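Local coordinates for protein nitrite oxidoreductase subunit A (Kuenenia stuttgartiensis, PDB 7B04) that belongs to the molybdopterin oxidoreductase family and holds a molybdenum atom, an iron/sulfur cluster and two MD1 ligands in one large chain, at residues M293-Q304 with E316-G327. Residues are numbered along the deposited sequence; the frame is centred on the assembly and turned at random.
Sequences MNDVRFSKLLIQ and EAHWVTEVMERG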
loop_
_atom_site.group_PDB
_atom_site.type_symbol
_atom_site.label_atom_id
_atom_site.label_comp_id
_atom_site.label_asym_id
_atom_site.label_seq_id
_atom_site.Cartn_x
_atom_site.Cartn_y
_atom_site.Cartn_z
ATOM N N MET B 293 -3.955 -17.473 8.670
ATOM C CA MET B 293 -4.108 -17.527 7.221
ATOM C C MET B 293 -3.218 -18.555 6.533
ATOM O O MET B 293 -3.354 -18.739 5.327
ATOM C CB MET B 293 -3.910 -16.139 6.612
ATOM C CG MET B 293 -4.628 -15.058 7.399
ATOM S SD MET B 293 -4.581 -13.430 6.633
ATOM C CE MET B 293 -5.289 -13.792 5.027
ATOM N N ASN B 294 -2.270 -19.193 7.214
ATOM C CA ASN B 294 -1.652 -20.341 6.556
ATOM C C ASN B 294 -2.688 -21.438 6.304
ATOM O O ASN B 294 -2.526 -22.253 5.388
ATOM C CB ASN B 294 -0.450 -20.860 7.346
ATOM C CG ASN B 294 -0.797 -21.269 8.753
ATOM O OD1 ASN B 294 -1.933 -21.120 9.202
ATOM N ND2 ASN B 294 0.191 -21.795 9.466
ATOM N N ASP B 295 -3.762 -21.464 7.106
ATOM C CA ASP B 295 -4.812 -22.468 6.949
ATOM C C ASP B 295 -5.583 -22.292 5.643
ATOM O O ASP B 295 -6.019 -23.285 5.051
ATOM C CB ASP B 295 -5.761 -22.374 8.154
ATOM C CG ASP B 295 -6.798 -23.499 8.219
ATOM O OD1 ASP B 295 -7.133 -24.122 7.195
ATOM O OD2 ASP B 295 -7.303 -23.752 9.333
ATOM N N VAL B 296 -5.733 -21.056 5.150
ATOM C CA VAL B 296 -6.493 -20.873 3.912
ATOM C C VAL B 296 -5.838 -21.627 2.757
ATOM O O VAL B 296 -6.527 -22.094 1.841
ATOM C CB VAL B 296 -6.731 -19.379 3.588
ATOM C CG1 VAL B 296 -5.470 -18.606 3.509
ATOM C CG2 VAL B 296 -7.468 -19.240 2.300
ATOM N N ARG B 297 -4.511 -21.796 2.788
ATOM C CA ARG B 297 -3.867 -22.532 1.706
ATOM C C ARG B 297 -4.218 -24.015 1.740
ATOM O O ARG B 297 -3.856 -24.745 0.811
ATOM C CB ARG B 297 -2.343 -22.348 1.761
ATOM C CG ARG B 297 -1.624 -22.683 0.447
ATOM C CD ARG B 297 -0.153 -22.275 0.454
ATOM N NE ARG B 297 0.690 -23.188 1.223
ATOM C CZ ARG B 297 2.002 -23.037 1.377
ATOM N NH1 ARG B 297 2.694 -23.914 2.091
ATOM N NH2 ARG B 297 2.626 -22.013 0.807
ATOM N N PHE B 298 -4.920 -24.472 2.779
ATOM C CA PHE B 298 -5.502 -25.808 2.773
ATOM C C PHE B 298 -6.803 -25.865 1.980
ATOM O O PHE B 298 -7.224 -26.957 1.587
ATOM C CB PHE B 298 -5.764 -26.285 4.206
ATOM C CG PHE B 298 -4.518 -26.591 4.989
ATOM C CD1 PHE B 298 -3.313 -26.824 4.347
ATOM C CD2 PHE B 298 -4.554 -26.650 6.373
ATOM C CE1 PHE B 298 -2.169 -27.108 5.072
ATOM C CE2 PHE B 298 -3.414 -26.933 7.102
ATOM C CZ PHE B 298 -2.220 -27.164 6.450
ATOM N N SER B 299 -7.446 -24.721 1.744
ATOM C CA SER B 299 -8.728 -24.699 1.049
ATOM C C SER B 299 -8.568 -25.132 -0.404
ATOM O O SER B 299 -7.569 -24.817 -1.056
ATOM C CB SER B 299 -9.341 -23.299 1.112
ATOM O OG SER B 299 -9.618 -22.919 2.448
ATOM N N LYS B 300 -9.567 -25.863 -0.912
ATOM C CA LYS B 300 -9.577 -26.290 -2.306
ATOM C C LYS B 300 -10.618 -25.594 -3.175
ATOM O O LYS B 300 -10.452 -25.569 -4.398
ATOM C CB LYS B 300 -9.763 -27.812 -2.390
ATOM C CG LYS B 300 -8.628 -28.566 -1.709
ATOM C CD LYS B 300 -7.275 -28.132 -2.274
ATOM C CE LYS B 300 -6.113 -28.804 -1.552
ATOM N NZ LYS B 300 -4.789 -28.303 -2.027
ATOM N N LEU B 301 -11.695 -25.062 -2.600
ATOM C CA LEU B 301 -12.520 -24.071 -3.290
ATOM C C LEU B 301 -12.709 -22.912 -2.328
ATOM O O LEU B 301 -13.406 -23.041 -1.315
ATOM C CB LEU B 301 -13.868 -24.626 -3.745
ATOM C CG LEU B 301 -14.754 -23.494 -4.287
ATOM C CD1 LEU B 301 -14.527 -23.253 -5.769
ATOM C CD2 LEU B 301 -16.227 -23.751 -4.013
ATOM N N LEU B 302 -12.098 -21.787 -2.664
ATOM C CA LEU B 302 -12.030 -20.626 -1.795
ATOM C C LEU B 302 -12.880 -19.501 -2.371
ATOM O O LEU B 302 -12.623 -19.039 -3.487
ATOM C CB LEU B 302 -10.578 -20.198 -1.638
ATOM C CG LEU B 302 -10.447 -18.950 -0.811
ATOM C CD1 LEU B 302 -11.062 -19.299 0.490
ATOM C CD2 LEU B 302 -9.009 -18.778 -0.628
ATOM N N ILE B 303 -13.852 -19.032 -1.592
ATOM C CA ILE B 303 -14.829 -18.048 -2.045
ATOM C C ILE B 303 -14.595 -16.729 -1.321
ATOM O O ILE B 303 -14.437 -16.701 -0.094
ATOM C CB ILE B 303 -16.266 -18.553 -1.822
ATOM C CG1 ILE B 303 -16.525 -19.808 -2.660
ATOM C CG2 ILE B 303 -17.281 -17.466 -2.157
ATOM C CD1 ILE B 303 -17.747 -20.582 -2.233
ATOM N N GLN B 304 -14.586 -15.638 -2.087
ATOM C CA GLN B 304 -14.325 -14.295 -1.581
ATOM C C GLN B 304 -15.490 -13.412 -2.001
ATOM O O GLN B 304 -15.760 -13.276 -3.199
ATOM C CB GLN B 304 -13.006 -13.736 -2.139
ATOM C CG GLN B 304 -11.752 -14.117 -1.364
ATOM C CD GLN B 304 -10.526 -14.218 -2.259
ATOM O OE1 GLN B 304 -10.617 -14.649 -3.410
ATOM N NE2 GLN B 304 -9.376 -13.809 -1.737
ATOM N N GLU B 316 0.100 -11.885 3.921
ATOM C CA GLU B 316 -0.405 -13.248 3.990
ATOM C C GLU B 316 -1.181 -13.628 2.746
ATOM O O GLU B 316 -1.726 -14.735 2.671
ATOM C CB GLU B 316 -1.314 -13.431 5.210
ATOM C CG GLU B 316 -0.969 -12.573 6.412
ATOM C CD GLU B 316 0.129 -13.158 7.274
ATOM O OE1 GLU B 316 0.710 -14.185 6.871
ATOM O OE2 GLU B 316 0.390 -12.601 8.363
ATOM N N ALA B 317 -1.223 -12.739 1.754
ATOM C CA ALA B 317 -2.002 -13.007 0.551
ATOM C C ALA B 317 -1.446 -14.199 -0.216
ATOM O O ALA B 317 -2.194 -14.916 -0.885
ATOM C CB ALA B 317 -2.050 -11.765 -0.333
ATOM N N HIS B 318 -0.140 -14.447 -0.114
ATOM C CA HIS B 318 0.439 -15.574 -0.835
ATOM C C HIS B 318 -0.206 -16.894 -0.435
ATOM O O HIS B 318 -0.174 -17.852 -1.214
ATOM C CB HIS B 318 1.951 -15.632 -0.598
ATOM C CG HIS B 318 2.333 -16.215 0.727
ATOM N ND1 HIS B 318 2.528 -17.566 0.916
ATOM C CD2 HIS B 318 2.552 -15.631 1.928
ATOM C CE1 HIS B 318 2.850 -17.789 2.177
ATOM N NE2 HIS B 318 2.873 -16.631 2.812
ATOM N N TRP B 319 -0.802 -16.961 0.756
ATOM C CA TRP B 319 -1.551 -18.152 1.141
ATOM C C TRP B 319 -2.782 -18.373 0.261
ATOM O O TRP B 319 -3.228 -19.517 0.108
ATOM C CB TRP B 319 -1.961 -18.047 2.610
ATOM C CG TRP B 319 -0.804 -17.924 3.563
ATOM C CD1 TRP B 319 -0.444 -16.823 4.285
ATOM C CD2 TRP B 319 0.144 -18.945 3.895
ATOM N NE1 TRP B 319 0.666 -17.095 5.046
ATOM C CE2 TRP B 319 1.046 -18.393 4.826
ATOM C CE3 TRP B 319 0.314 -20.274 3.497
ATOM C CZ2 TRP B 319 2.105 -19.122 5.360
ATOM C CZ3 TRP B 319 1.365 -20.997 4.030
ATOM C CH2 TRP B 319 2.247 -20.420 4.951
ATOM N N VAL B 320 -3.346 -17.313 -0.322
ATOM C CA VAL B 320 -4.492 -17.479 -1.219
ATOM C C VAL B 320 -4.061 -17.585 -2.677
ATOM O O VAL B 320 -4.586 -18.420 -3.418
ATOM C CB VAL B 320 -5.553 -16.369 -1.022
ATOM C CG1 VAL B 320 -5.063 -15.013 -1.457
ATOM C CG2 VAL B 320 -6.769 -16.696 -1.844
ATOM N N THR B 321 -3.123 -16.739 -3.117
ATOM C CA THR B 321 -2.674 -16.782 -4.506
ATOM C C THR B 321 -2.158 -18.162 -4.881
ATOM O O THR B 321 -2.236 -18.559 -6.050
ATOM C CB THR B 321 -1.587 -15.732 -4.750
ATOM O OG1 THR B 321 -0.441 -16.029 -3.941
ATOM C CG2 THR B 321 -2.098 -14.343 -4.413
ATOM N N GLU B 322 -1.631 -18.903 -3.913
ATOM C CA GLU B 322 -1.036 -20.208 -4.153
ATOM C C GLU B 322 -2.062 -21.334 -4.103
ATOM O O GLU B 322 -1.683 -22.504 -4.213
ATOM C CB GLU B 322 0.089 -20.463 -3.144
ATOM C CG GLU B 322 1.287 -19.545 -3.346
ATOM C CD GLU B 322 2.241 -19.544 -2.168
ATOM O OE1 GLU B 322 1.954 -20.226 -1.163
ATOM O OE2 GLU B 322 3.276 -18.849 -2.246
ATOM N N VAL B 323 -3.347 -21.011 -3.937
ATOM C CA VAL B 323 -4.380 -22.040 -3.984
ATOM C C VAL B 323 -4.625 -22.483 -5.422
ATOM O O VAL B 323 -4.989 -23.639 -5.669
ATOM C CB VAL B 323 -5.669 -21.521 -3.320
ATOM C CG1 VAL B 323 -6.825 -22.495 -3.510
ATOM C CG2 VAL B 323 -5.433 -21.256 -1.842
ATOM N N MET B 324 -4.387 -21.601 -6.392
ATOM C CA MET B 324 -4.459 -21.991 -7.794
ATOM C C MET B 324 -3.299 -22.885 -8.209
ATOM O O MET B 324 -3.259 -23.311 -9.367
ATOM C CB MET B 324 -4.492 -20.747 -8.688
ATOM C CG MET B 324 -3.166 -20.014 -8.759
ATOM S SD MET B 324 -3.194 -18.634 -9.915
ATOM C CE MET B 324 -4.189 -17.459 -9.001
ATOM N N GLU B 325 -2.364 -23.177 -7.304
ATOM C CA GLU B 325 -1.200 -23.996 -7.618
ATOM C C GLU B 325 -1.230 -25.369 -6.966
ATOM O O GLU B 325 -0.321 -26.171 -7.202
ATOM C CB GLU B 325 0.079 -23.266 -7.193
ATOM C CG GLU B 325 0.287 -21.932 -7.868
ATOM C CD GLU B 325 1.511 -21.208 -7.344
ATOM O OE1 GLU B 325 2.151 -21.715 -6.396
ATOM O OE2 GLU B 325 1.836 -20.130 -7.881
ATOM N N ARG B 326 -2.229 -25.656 -6.133
ATOM C CA ARG B 326 -2.312 -26.929 -5.420
ATOM C C ARG B 326 -3.691 -27.568 -5.593
ATOM O O ARG B 326 -4.261 -28.134 -4.659
ATOM C CB ARG B 326 -1.944 -26.765 -3.943
ATOM C CG ARG B 326 -0.936 -25.657 -3.689
ATOM C CD ARG B 326 -0.656 -25.433 -2.214
ATOM N NE ARG B 326 0.455 -24.506 -2.028
ATOM C CZ ARG B 326 1.665 -24.853 -1.601
ATOM N NH1 ARG B 326 2.607 -23.929 -1.473
ATOM N NH2 ARG B 326 1.939 -26.118 -1.313
ATOM N N GLY B 327 -4.237 -27.485 -6.803
ATOM C CA GLY B 327 -5.521 -28.093 -7.099
ATOM C C GLY B 327 -6.707 -27.410 -6.474
ATOM O O GLY B 327 -7.739 -28.049 -6.279
#
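Arg297 reaches across to Trp319, Glu322 and Arg326, and its guanidinium is enclosed on three sides. One face has Trp319 CZ3 above its centre, 3.4 Å from Arg297 CZ, but the planes differ by 57°, which rules out a parallel stack. The opposite face lies on the Arg326 guanidinium, their centres 3.5 Å apart and their planes only 25° apart. At the edge, close to the guanidinium plane, Arg297 NH2 forms a salt-bridged hydrogen bond to Glu322 OE1, 2.7 Å, nearly along the carboxylate C-O axis. The turn at chi3 (77°) brings the group round to this acceptor. Stacking of two like charges is probably made tolerable by Glu322, which also forms a long ion pair with Arg326, whose NH2 is bonded to Val395 O of the neighbouring subunit B. Asn294 CB stands 3.5 Å above the centre of the six-membered ring of Trp319, a CH-pi contact almost on the normal, while His318 lies over the other indole face.

Residues 293-300 run up to strand 301-304, which with helix 314-321 and parallel strand 329-332 forms a beta-alpha-beta crossover in a five-stranded Rossmann-like sheet. Between strand 301-304 and the helix few atoms touch: the side chains of Leu302 and Val320 cross at about a right angle, Leu302 CD2 lying 3.3 Å from Val320 CG2, and Gln304 NE2 stays 3.9 Å from Val320 CG2. At the other end the polar tie is Lys300 NZ to Arg326 O, 2.7 Å, with Val323 CG1 packed 3.5 Å from Ser299 O and its CG2 against Val296 O. Neither end is a solvent side, since every touching residue is buried: Gln304 also packs on strand 329-332, and Lys300 makes a cation-pi contact with Phe364 of subunit B.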